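PDB 4B7X: probable oxidoreductase, which probably catalyses an NADP(H)-dependent oxidation or reduction, as a medium-chain dehydrogenase/reductase with NADP bound to a Rossmann-type domain. Local coordinates for residues H[157-162]-H[179-184]; H[304-309]-H[327-332]; H[222-227]-H[244-249]. All blocks are in the same frame, centred on the assembly; numbering follows the deposited sequence.

All three interactions border one NADP molecule. Interaction 1, the glycine-rich turn and the end of strand 176-181, holds the diphosphate and the 2'-phosphate. Interaction 3 lies in the same parallel sheet, its centre about 12 Å from that of interaction 1, and meets the nicotinamide and its ribose, with Val226 against the adenine; the two touch where Val162 CG1 packs 3.4 Å from Phe223 CE1. Interaction 2 belongs to the mixed sheet, yet Asn328 reaches the adenosine side of the cofactor, and Ala161 CB meets Lys331 CB at 3.6 Å. Interactions 2 and 3 do not touch: about 11 Å separates their nearest atoms, and the cofactor spans between them.

Interaction 1. Residues H[157-162]-H[179-184]; sequences GAAGAV and GIAGGA. With NAP (NADP nicotinamide-adenine-dinucleotide phosphate), chain T.
Ala158 and Ile180 are joined by the one hydrogen bond that crosses directly between 157-162 and 179-184. Ala158 N gives its hydrogen to Ile180 O at 3.2 Å and nearly straight (170°), although it stands well above the plane of that carbonyl. Gly157 N is also near this oxygen but badly angled for a bond. A type I turn runs from Gly157 to Gly160, closed by Gly160 N on Gly157 O, and it brings the chain round to the start of helix 161-172 with Gly160 as N-cap.

The apolar part is small and close. Ala158 CB points at the strand and rests 3.6 Å from Gly179 CA, while Ala159 CB meets Ala181 CB at 4.3 Å. Leu190 of helix 184-194 packs against both Ala158 and Ala181. Ile180 leads its side chain away, toward Tyr202.

Bonds to NADP make up the third group, and all of them come from backbone N-H groups. At the first turn of the helix, Ala161 N reaches O1A of the adenosine phosphate at 2.7 Å, and Val162 N meets O2N of the nicotinamide phosphate at 2.8 Å and almost straight (175°). With CG1 anti to the backbone N (chi1 174°), Val162 CG2 falls beside that nitrogen and lies 3.5 Å from O2N. Beyond the strand end, Gly182 N binds O3X of the 2'-phosphate at 2.7 Å. Lys186 and Tyr202 are further partners of the cofactor.

This is the glycine-rich phosphate-binding turn of a Rossmann beta-alpha-beta unit, strand 152-155, helix 161-172 and strand 176-181. Its chemistry implies that the helix dipole probably adds to the N-H bonds in steadying the negative diphosphate, while the grip on the 2'-phosphate fits a preference for NADP over NAD.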
# COMPACT_ATOMS: atom_id res chain seq x y z
N GLY H 157 5.63 -16.37 6.10
CA GLY H 157 5.60 -17.70 5.48
C GLY H 157 6.97 -18.11 5.00
O GLY H 157 7.12 -18.68 3.92
N ALA H 158 7.99 -17.82 5.82
CA ALA H 158 9.37 -17.77 5.34
C ALA H 158 10.01 -19.10 4.99
O ALA H 158 10.96 -19.15 4.21
CB ALA H 158 10.24 -17.00 6.32
N ALA H 159 9.51 -20.18 5.56
CA ALA H 159 10.04 -21.50 5.24
C ALA H 159 9.35 -22.11 4.02
O ALA H 159 9.78 -23.16 3.51
CB ALA H 159 9.94 -22.44 6.45
N GLY H 160 8.29 -21.46 3.54
CA GLY H 160 7.56 -21.91 2.35
C GLY H 160 8.30 -21.74 1.03
O GLY H 160 9.44 -21.24 0.99
N ALA H 161 7.65 -22.14 -0.05
CA ALA H 161 8.25 -22.11 -1.38
C ALA H 161 8.60 -20.69 -1.84
O ALA H 161 9.71 -20.45 -2.31
CB ALA H 161 7.35 -22.80 -2.39
N VAL H 162 7.67 -19.75 -1.70
CA VAL H 162 7.93 -18.37 -2.08
C VAL H 162 8.89 -17.68 -1.09
O VAL H 162 9.89 -17.08 -1.49
CB VAL H 162 6.63 -17.53 -2.20
CG1 VAL H 162 6.95 -16.07 -2.45
CG2 VAL H 162 5.73 -18.05 -3.30
N GLY H 179 13.28 -14.20 9.06
CA GLY H 179 12.13 -15.05 8.71
C GLY H 179 11.13 -15.22 9.84
O GLY H 179 11.50 -15.33 11.00
N ILE H 180 9.84 -15.22 9.50
CA ILE H 180 8.78 -15.52 10.44
C ILE H 180 8.14 -16.82 9.99
O ILE H 180 7.59 -16.90 8.88
CB ILE H 180 7.74 -14.40 10.53
CG1 ILE H 180 8.40 -13.10 11.02
CG2 ILE H 180 6.58 -14.82 11.43
CD1 ILE H 180 7.51 -11.87 10.91
N ALA H 181 8.26 -17.85 10.82
CA ALA H 181 7.83 -19.19 10.42
C ALA H 181 7.24 -19.97 11.59
O ALA H 181 7.43 -19.60 12.76
CB ALA H 181 8.99 -19.95 9.80
N GLY H 182 6.54 -21.05 11.27
CA GLY H 182 5.83 -21.84 12.27
C GLY H 182 6.61 -23.04 12.79
O GLY H 182 6.86 -24.00 12.04
N GLY H 183 6.96 -22.98 14.07
CA GLY H 183 7.62 -24.11 14.73
C GLY H 183 9.13 -24.04 14.72
O GLY H 183 9.73 -23.31 13.90
N ALA H 184 9.73 -24.79 15.63
CA ALA H 184 11.17 -24.79 15.84
C ALA H 184 11.95 -25.36 14.66
O ALA H 184 13.04 -24.89 14.36
CB ALA H 184 11.52 -25.56 17.11
PA NAP T . 4.00 -22.20 1.30
O1A NAP T . 5.23 -23.08 0.77
O2A NAP T . 4.48 -20.97 1.98
O5B NAP T . 3.05 -23.10 2.21
C5B NAP T . 2.05 -22.42 2.99
C4B NAP T . 2.63 -21.95 4.34
O4B NAP T . 1.77 -20.92 4.86
C3B NAP T . 2.54 -23.07 5.38
O3B NAP T . 3.72 -23.89 5.33
C2B NAP T . 2.48 -22.30 6.69
O2B NAP T . 3.80 -22.06 7.11
C1B NAP T . 1.93 -20.92 6.31
N9A NAP T . 0.63 -20.69 6.92
C8A NAP T . -0.52 -21.30 6.61
N7A NAP T . -1.50 -20.81 7.37
C5A NAP T . -0.97 -19.87 8.16
C6A NAP T . -1.49 -19.04 9.13
N6A NAP T . -2.78 -19.09 9.43
N1A NAP T . -0.67 -18.19 9.77
C2A NAP T . 0.62 -18.13 9.47
N3A NAP T . 1.16 -18.91 8.54
C4A NAP T . 0.38 -19.79 7.87
O3 NAP T . 3.11 -21.79 0.02
PN NAP T . 3.75 -20.83 -1.11
O1N NAP T . 3.52 -21.51 -2.39
O2N NAP T . 5.13 -20.40 -0.77
O5D NAP T . 2.72 -19.62 -0.95
C5D NAP T . 3.00 -18.54 -0.08
C4D NAP T . 2.10 -17.32 -0.36
O4D NAP T . 2.37 -16.73 -1.68
C3D NAP T . 0.61 -17.67 -0.35
O3D NAP T . -0.04 -16.58 0.27
C2D NAP T . 0.22 -17.72 -1.83
O2D NAP T . -1.17 -17.40 -2.00
C1D NAP T . 1.08 -16.60 -2.37
N1N NAP T . 1.36 -16.64 -3.82
C2N NAP T . 1.14 -15.45 -4.52
C3N NAP T . 1.39 -15.37 -5.88
C7N NAP T . 1.13 -14.03 -6.59
O7N NAP T . 1.44 -13.88 -7.76
N7N NAP T . 0.63 -13.06 -5.82
C4N NAP T . 1.88 -16.51 -6.54
C5N NAP T . 2.11 -17.70 -5.84
C6N NAP T . 1.85 -17.77 -4.48
P2B NAP T . 4.20 -22.17 8.67
O1X NAP T . 3.06 -21.38 9.47
O2X NAP T . 4.04 -23.74 9.04
O3X NAP T . 5.57 -21.68 8.87

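Interaction 2. Residues H[304-309]-H[327-332]; sequences QSREDI and ENFGKL. With NAP (NADP nicotinamide-adenine-dinucleotide phosphate), chain T.
Arg306 lies across one face of the Phe329 ring, the two side chains running at about a right angle. Its CD sits 4.2 Å from the ring centroid, almost on the normal, as a CH-pi contact, and farther out the guanidinium tilts only 30° from the ring plane, with NH2 3.4 Å from CD2. The extended arginine chain carries NE to Phe329 O at 3.0 Å; the oxygen lies in the guanidinium plane, but NE stands well above the plane of the carbonyl. Phe189 of helix 184-194 meets the same ring edge-to-face.

Two residues on, Asp308 reaches the backbone of the same phenylalanine. With CG anti to the backbone N (chi1 -169°), its OD2 accepts Phe329 N at 3.1 Å from the anti side. Strands 307-311 and 331-335 pair in parallel within the mixed sheet of the GroES-like domain: Lys331 N bonds Arg306 O, and Asp308 N bonds Lys331 O at 2.7 Å. Glu307 and Lys331 share one face, their charged ends going to Arg125 and to Asp51 and Ser49; on the other face Leu332 folds CD1 to 3.4 Å from Asp308 O.

Asn328 faces the cofactor. Its OD1 accepts from the ribose hydroxyl O3B at 2.9 Å, while ND2 is shared between Gly330 O and NADP O5B, with a weak bond to O1A.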
# COMPACT_ATOMS: atom_id res chain seq x y z
N GLN H 304 19.19 -22.49 -2.37
CA GLN H 304 18.71 -23.86 -2.17
C GLN H 304 17.19 -24.00 -2.33
O GLN H 304 16.43 -23.18 -1.80
CB GLN H 304 19.07 -24.36 -0.77
CG GLN H 304 20.53 -24.71 -0.52
CD GLN H 304 20.81 -24.93 0.96
OE1 GLN H 304 21.74 -24.35 1.51
NE2 GLN H 304 20.00 -25.77 1.60
N SER H 305 16.76 -25.06 -3.00
CA SER H 305 15.33 -25.32 -3.14
C SER H 305 14.90 -26.68 -2.61
O SER H 305 15.41 -27.72 -3.03
CB SER H 305 14.91 -25.19 -4.59
OG SER H 305 13.52 -25.45 -4.72
N ARG H 306 13.91 -26.66 -1.72
CA ARG H 306 13.36 -27.89 -1.15
C ARG H 306 11.94 -28.14 -1.64
O ARG H 306 11.07 -27.26 -1.55
CB ARG H 306 13.39 -27.83 0.39
CG ARG H 306 13.01 -29.14 1.08
CD ARG H 306 12.63 -28.93 2.54
NE ARG H 306 12.12 -30.15 3.16
CZ ARG H 306 12.86 -31.06 3.79
NH1 ARG H 306 14.17 -30.89 3.91
NH2 ARG H 306 12.29 -32.14 4.32
N GLU H 307 11.71 -29.34 -2.17
CA GLU H 307 10.36 -29.79 -2.53
C GLU H 307 9.88 -30.85 -1.55
O GLU H 307 10.66 -31.67 -1.07
CB GLU H 307 10.30 -30.33 -3.96
CG GLU H 307 10.63 -29.31 -5.04
CD GLU H 307 12.11 -28.99 -5.13
OE1 GLU H 307 12.93 -29.92 -4.97
OE2 GLU H 307 12.47 -27.81 -5.34
N ASP H 308 8.59 -30.79 -1.24
CA ASP H 308 7.93 -31.78 -0.40
C ASP H 308 6.96 -32.58 -1.29
O ASP H 308 5.81 -32.17 -1.51
CB ASP H 308 7.19 -31.08 0.74
CG ASP H 308 6.69 -32.04 1.81
OD1 ASP H 308 6.87 -33.27 1.66
OD2 ASP H 308 6.12 -31.56 2.81
N ILE H 309 7.43 -33.71 -1.81
CA ILE H 309 6.67 -34.50 -2.78
C ILE H 309 5.76 -35.53 -2.12
O ILE H 309 6.23 -36.36 -1.34
CB ILE H 309 7.59 -35.22 -3.79
CG1 ILE H 309 8.53 -34.22 -4.47
CG2 ILE H 309 6.76 -35.99 -4.82
CD1 ILE H 309 9.71 -34.87 -5.17
N GLU H 327 1.68 -28.00 7.51
CA GLU H 327 2.21 -29.37 7.51
C GLU H 327 3.23 -29.63 6.39
O GLU H 327 4.04 -30.55 6.49
CB GLU H 327 1.07 -30.39 7.42
CG GLU H 327 0.41 -30.70 8.76
CD GLU H 327 -0.86 -31.54 8.64
OE1 GLU H 327 -1.26 -31.90 7.50
OE2 GLU H 327 -1.47 -31.83 9.69
N ASN H 328 3.17 -28.83 5.32
CA ASN H 328 4.17 -28.90 4.26
C ASN H 328 5.49 -28.30 4.73
O ASN H 328 5.51 -27.30 5.44
CB ASN H 328 3.70 -28.25 2.96
CG ASN H 328 3.60 -26.73 3.05
OD1 ASN H 328 2.77 -26.19 3.79
ND2 ASN H 328 4.45 -26.04 2.29
N PHE H 329 6.59 -28.94 4.33
CA PHE H 329 7.92 -28.47 4.62
C PHE H 329 8.67 -28.41 3.30
O PHE H 329 9.25 -29.41 2.86
CB PHE H 329 8.61 -29.39 5.63
CG PHE H 329 9.97 -28.91 6.07
CD1 PHE H 329 10.25 -27.55 6.16
CD2 PHE H 329 10.95 -29.82 6.42
CE1 PHE H 329 11.50 -27.11 6.57
CE2 PHE H 329 12.20 -29.39 6.84
CZ PHE H 329 12.47 -28.04 6.92
N GLY H 330 8.63 -27.23 2.69
CA GLY H 330 9.10 -27.04 1.31
C GLY H 330 7.93 -26.94 0.34
O GLY H 330 6.76 -27.06 0.74
N LYS H 331 8.24 -26.70 -0.93
CA LYS H 331 7.23 -26.58 -1.98
C LYS H 331 6.43 -27.88 -2.11
O LYS H 331 6.99 -28.92 -2.42
CB LYS H 331 7.88 -26.20 -3.33
CG LYS H 331 7.00 -26.41 -4.58
CD LYS H 331 5.78 -25.51 -4.58
CE LYS H 331 4.77 -25.94 -5.63
NZ LYS H 331 3.39 -25.64 -5.16
N LEU H 332 5.12 -27.80 -1.88
CA LEU H 332 4.28 -28.99 -1.94
C LEU H 332 4.03 -29.44 -3.38
O LEU H 332 3.48 -28.69 -4.20
CB LEU H 332 2.96 -28.76 -1.20
CG LEU H 332 2.08 -29.98 -0.89
CD1 LEU H 332 2.86 -31.13 -0.26
CD2 LEU H 332 0.92 -29.56 -0.00
PA NAP T . 4.00 -22.20 1.30
O1A NAP T . 5.23 -23.08 0.77
O2A NAP T . 4.48 -20.97 1.98
O5B NAP T . 3.05 -23.10 2.21
C5B NAP T . 2.05 -22.42 2.99
C4B NAP T . 2.63 -21.95 4.34
O4B NAP T . 1.77 -20.92 4.86
C3B NAP T . 2.54 -23.07 5.38
O3B NAP T . 3.72 -23.89 5.33
C2B NAP T . 2.48 -22.30 6.69
O2B NAP T . 3.80 -22.06 7.11
C1B NAP T . 1.93 -20.92 6.31
N9A NAP T . 0.63 -20.69 6.92
C8A NAP T . -0.52 -21.30 6.61
N7A NAP T . -1.50 -20.81 7.37
C5A NAP T . -0.97 -19.87 8.16
C6A NAP T . -1.49 -19.04 9.13
N6A NAP T . -2.78 -19.09 9.43
N1A NAP T . -0.67 -18.19 9.77
C2A NAP T . 0.62 -18.13 9.47
N3A NAP T . 1.16 -18.91 8.54
C4A NAP T . 0.38 -19.79 7.87
O3 NAP T . 3.11 -21.79 0.02
PN NAP T . 3.75 -20.83 -1.11
O1N NAP T . 3.52 -21.51 -2.39
O2N NAP T . 5.13 -20.40 -0.77
O5D NAP T . 2.72 -19.62 -0.95
C5D NAP T . 3.00 -18.54 -0.08
C4D NAP T . 2.10 -17.32 -0.36
O4D NAP T . 2.37 -16.73 -1.68
C3D NAP T . 0.61 -17.67 -0.35
O3D NAP T . -0.04 -16.58 0.27
C2D NAP T . 0.22 -17.72 -1.83
O2D NAP T . -1.17 -17.40 -2.00
C1D NAP T . 1.08 -16.60 -2.37
N1N NAP T . 1.36 -16.64 -3.82
C2N NAP T . 1.14 -15.45 -4.52
C3N NAP T . 1.39 -15.37 -5.88
C7N NAP T . 1.13 -14.03 -6.59
O7N NAP T . 1.44 -13.88 -7.76
N7N NAP T . 0.63 -13.06 -5.82
C4N NAP T . 1.88 -16.51 -6.54
C5N NAP T . 2.11 -17.70 -5.84
C6N NAP T . 1.85 -17.77 -4.48
P2B NAP T . 4.20 -22.17 8.67
O1X NAP T . 3.06 -21.38 9.47
O2X NAP T . 4.04 -23.74 9.04
O3X NAP T . 5.57 -21.68 8.87

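Interaction 3. Residues H[222-227]-H[244-249]; sequences FFDNVG and IVLCGA. With NAP (NADP nicotinamide-adenine-dinucleotide phosphate), chain T.
Asp224 starts against Val245: its CB lies 3.7 Å from Val245 O, the carbonyl that also accepts Asp224 N. One atom out, CG passes Gly248 O at a looser distance, and there the carboxylate divides. OD2 runs beside the Leu246 side chain, which points the same way, and takes a hydrogen from a water at 2.7 Å; that water also donates to Gly248 O and so bridges the segments. OD1 stays with its own chain, accepting Val226 N and Gly227 N from the same face of its plane, the latter at 2.8 Å and nearly straight (177°). The Val226 bond makes an Asx turn, the Gly227 bond extends it to an Asx motif, and Ser156 OG is a further partner of OD1.

The strands are neighbours in the parallel Rossmann sheet, 219-224 beside 242-246, with helix 228-235 in the crossover; the axes of 222-224 and 244-246 approach to 4.8 Å at 15°. Past the last pair, Asp224 O receives both Cys247 N and Gly248 N, so one carbonyl holds two successive N-H groups where the second chain leaves the strand.

Cys247 holds SG anti to its backbone N (chi1 177°), between the Phe223 ring, met obliquely, and NADP C2N at 3.5 Å. Cys247 O accepts the carboxamide N7N at 3.0 Å. Asn225 O takes the ribose hydroxyl O3D at 2.8 Å, and Val226 CG1 touches adenine C2A at 3.4 Å.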
# COMPACT_ATOMS: atom_id res chain seq x y z
N PHE H 222 9.04 -5.65 3.86
CA PHE H 222 8.25 -6.78 4.35
C PHE H 222 7.60 -7.52 3.19
O PHE H 222 6.70 -6.98 2.50
CB PHE H 222 7.18 -6.32 5.33
CG PHE H 222 6.33 -7.45 5.87
CD1 PHE H 222 6.91 -8.67 6.25
CD2 PHE H 222 4.95 -7.28 6.05
CE1 PHE H 222 6.14 -9.70 6.76
CE2 PHE H 222 4.18 -8.32 6.57
CZ PHE H 222 4.77 -9.52 6.93
N PHE H 223 8.06 -8.74 2.97
CA PHE H 223 7.45 -9.67 2.04
C PHE H 223 6.31 -10.41 2.75
O PHE H 223 6.58 -11.30 3.59
CB PHE H 223 8.49 -10.67 1.58
CG PHE H 223 8.16 -11.36 0.29
CD1 PHE H 223 7.17 -12.34 0.24
CD2 PHE H 223 8.88 -11.07 -0.86
CE1 PHE H 223 6.88 -12.99 -0.95
CE2 PHE H 223 8.60 -11.73 -2.05
CZ PHE H 223 7.59 -12.68 -2.09
N ASP H 224 5.07 -10.05 2.44
CA ASP H 224 3.92 -10.66 3.13
C ASP H 224 3.28 -11.79 2.33
O ASP H 224 2.76 -11.59 1.23
CB ASP H 224 2.87 -9.61 3.50
CG ASP H 224 1.83 -10.15 4.49
OD1 ASP H 224 2.04 -11.24 5.10
OD2 ASP H 224 0.81 -9.45 4.68
N ASN H 225 3.34 -12.98 2.91
CA ASN H 225 2.74 -14.18 2.35
C ASN H 225 1.50 -14.60 3.16
O ASN H 225 0.75 -15.49 2.76
CB ASN H 225 3.76 -15.32 2.34
CG ASN H 225 4.74 -15.23 1.16
OD1 ASN H 225 4.32 -15.07 0.02
ND2 ASN H 225 6.04 -15.36 1.45
N VAL H 226 1.27 -13.92 4.29
CA VAL H 226 0.38 -14.45 5.35
C VAL H 226 -0.79 -13.54 5.73
O VAL H 226 -1.90 -14.02 5.95
CB VAL H 226 1.19 -14.83 6.62
CG1 VAL H 226 0.27 -15.19 7.78
CG2 VAL H 226 2.14 -15.99 6.33
N GLY H 227 -0.53 -12.24 5.80
CA GLY H 227 -1.55 -11.28 6.20
C GLY H 227 -1.89 -11.45 7.68
O GLY H 227 -1.04 -11.84 8.48
N ILE H 244 6.21 -2.72 1.59
CA ILE H 244 5.48 -3.93 1.91
C ILE H 244 4.96 -4.59 0.62
O ILE H 244 4.05 -4.07 -0.05
CB ILE H 244 4.31 -3.66 2.88
CG1 ILE H 244 4.86 -3.16 4.22
CG2 ILE H 244 3.48 -4.92 3.10
CD1 ILE H 244 3.81 -2.57 5.13
N VAL H 245 5.56 -5.72 0.27
CA VAL H 245 5.09 -6.48 -0.88
C VAL H 245 3.92 -7.39 -0.48
O VAL H 245 4.10 -8.34 0.29
CB VAL H 245 6.22 -7.29 -1.52
CG1 VAL H 245 5.71 -8.00 -2.77
CG2 VAL H 245 7.39 -6.39 -1.87
N LEU H 246 2.73 -7.10 -1.02
CA LEU H 246 1.58 -7.99 -0.81
C LEU H 246 1.59 -9.14 -1.81
O LEU H 246 1.13 -9.01 -2.95
CB LEU H 246 0.26 -7.25 -0.92
CG LEU H 246 -0.17 -6.27 0.17
CD1 LEU H 246 -1.66 -5.99 -0.02
CD2 LEU H 246 0.12 -6.76 1.59
N CYS H 247 2.13 -10.26 -1.38
CA CYS H 247 2.19 -11.44 -2.24
C CYS H 247 1.00 -12.36 -1.95
O CYS H 247 0.39 -12.89 -2.88
CB CYS H 247 3.52 -12.15 -2.05
SG CYS H 247 3.72 -13.68 -3.00
N GLY H 248 0.64 -12.51 -0.68
CA GLY H 248 -0.49 -13.35 -0.29
C GLY H 248 -1.00 -13.07 1.11
O GLY H 248 -0.45 -12.22 1.82
N ALA H 249 -2.07 -13.77 1.49
CA ALA H 249 -2.67 -13.65 2.81
C ALA H 249 -3.24 -14.99 3.24
O ALA H 249 -4.44 -15.12 3.55
CB ALA H 249 -3.73 -12.56 2.84
PA NAP T . 4.00 -22.20 1.30
O1A NAP T . 5.23 -23.08 0.77
O2A NAP T . 4.48 -20.97 1.98
O5B NAP T . 3.05 -23.10 2.21
C5B NAP T . 2.05 -22.42 2.99
C4B NAP T . 2.63 -21.95 4.34
O4B NAP T . 1.77 -20.92 4.86
C3B NAP T . 2.54 -23.07 5.38
O3B NAP T . 3.72 -23.89 5.33
C2B NAP T . 2.48 -22.30 6.69
O2B NAP T . 3.80 -22.06 7.11
C1B NAP T . 1.93 -20.92 6.31
N9A NAP T . 0.63 -20.69 6.92
C8A NAP T . -0.52 -21.30 6.61
N7A NAP T . -1.50 -20.81 7.37
C5A NAP T . -0.97 -19.87 8.16
C6A NAP T . -1.49 -19.04 9.13
N6A NAP T . -2.78 -19.09 9.43
N1A NAP T . -0.67 -18.19 9.77
C2A NAP T . 0.62 -18.13 9.47
N3A NAP T . 1.16 -18.91 8.54
C4A NAP T . 0.38 -19.79 7.87
O3 NAP T . 3.11 -21.79 0.02
PN NAP T . 3.75 -20.83 -1.11
O1N NAP T . 3.52 -21.51 -2.39
O2N NAP T . 5.13 -20.40 -0.77
O5D NAP T . 2.72 -19.62 -0.95
C5D NAP T . 3.00 -18.54 -0.08
C4D NAP T . 2.10 -17.32 -0.36
O4D NAP T . 2.37 -16.73 -1.68
C3D NAP T . 0.61 -17.67 -0.35
O3D NAP T . -0.04 -16.58 0.27
C2D NAP T . 0.22 -17.72 -1.83
O2D NAP T . -1.17 -17.40 -2.00
C1D NAP T . 1.08 -16.60 -2.37
N1N NAP T . 1.36 -16.64 -3.82
C2N NAP T . 1.14 -15.45 -4.52
C3N NAP T . 1.39 -15.37 -5.88
C7N NAP T . 1.13 -14.03 -6.59
O7N NAP T . 1.44 -13.88 -7.76
N7N NAP T . 0.63 -13.06 -5.82
C4N NAP T . 1.88 -16.51 -6.54
C5N NAP T . 2.11 -17.70 -5.84
C6N NAP T . 1.85 -17.77 -4.48
P2B NAP T . 4.20 -22.17 8.67
O1X NAP T . 3.06 -21.38 9.47
O2X NAP T . 4.04 -23.74 9.04
O3X NAP T . 5.57 -21.68 8.87
O HOH W 1 -1.47 -9.78 3.21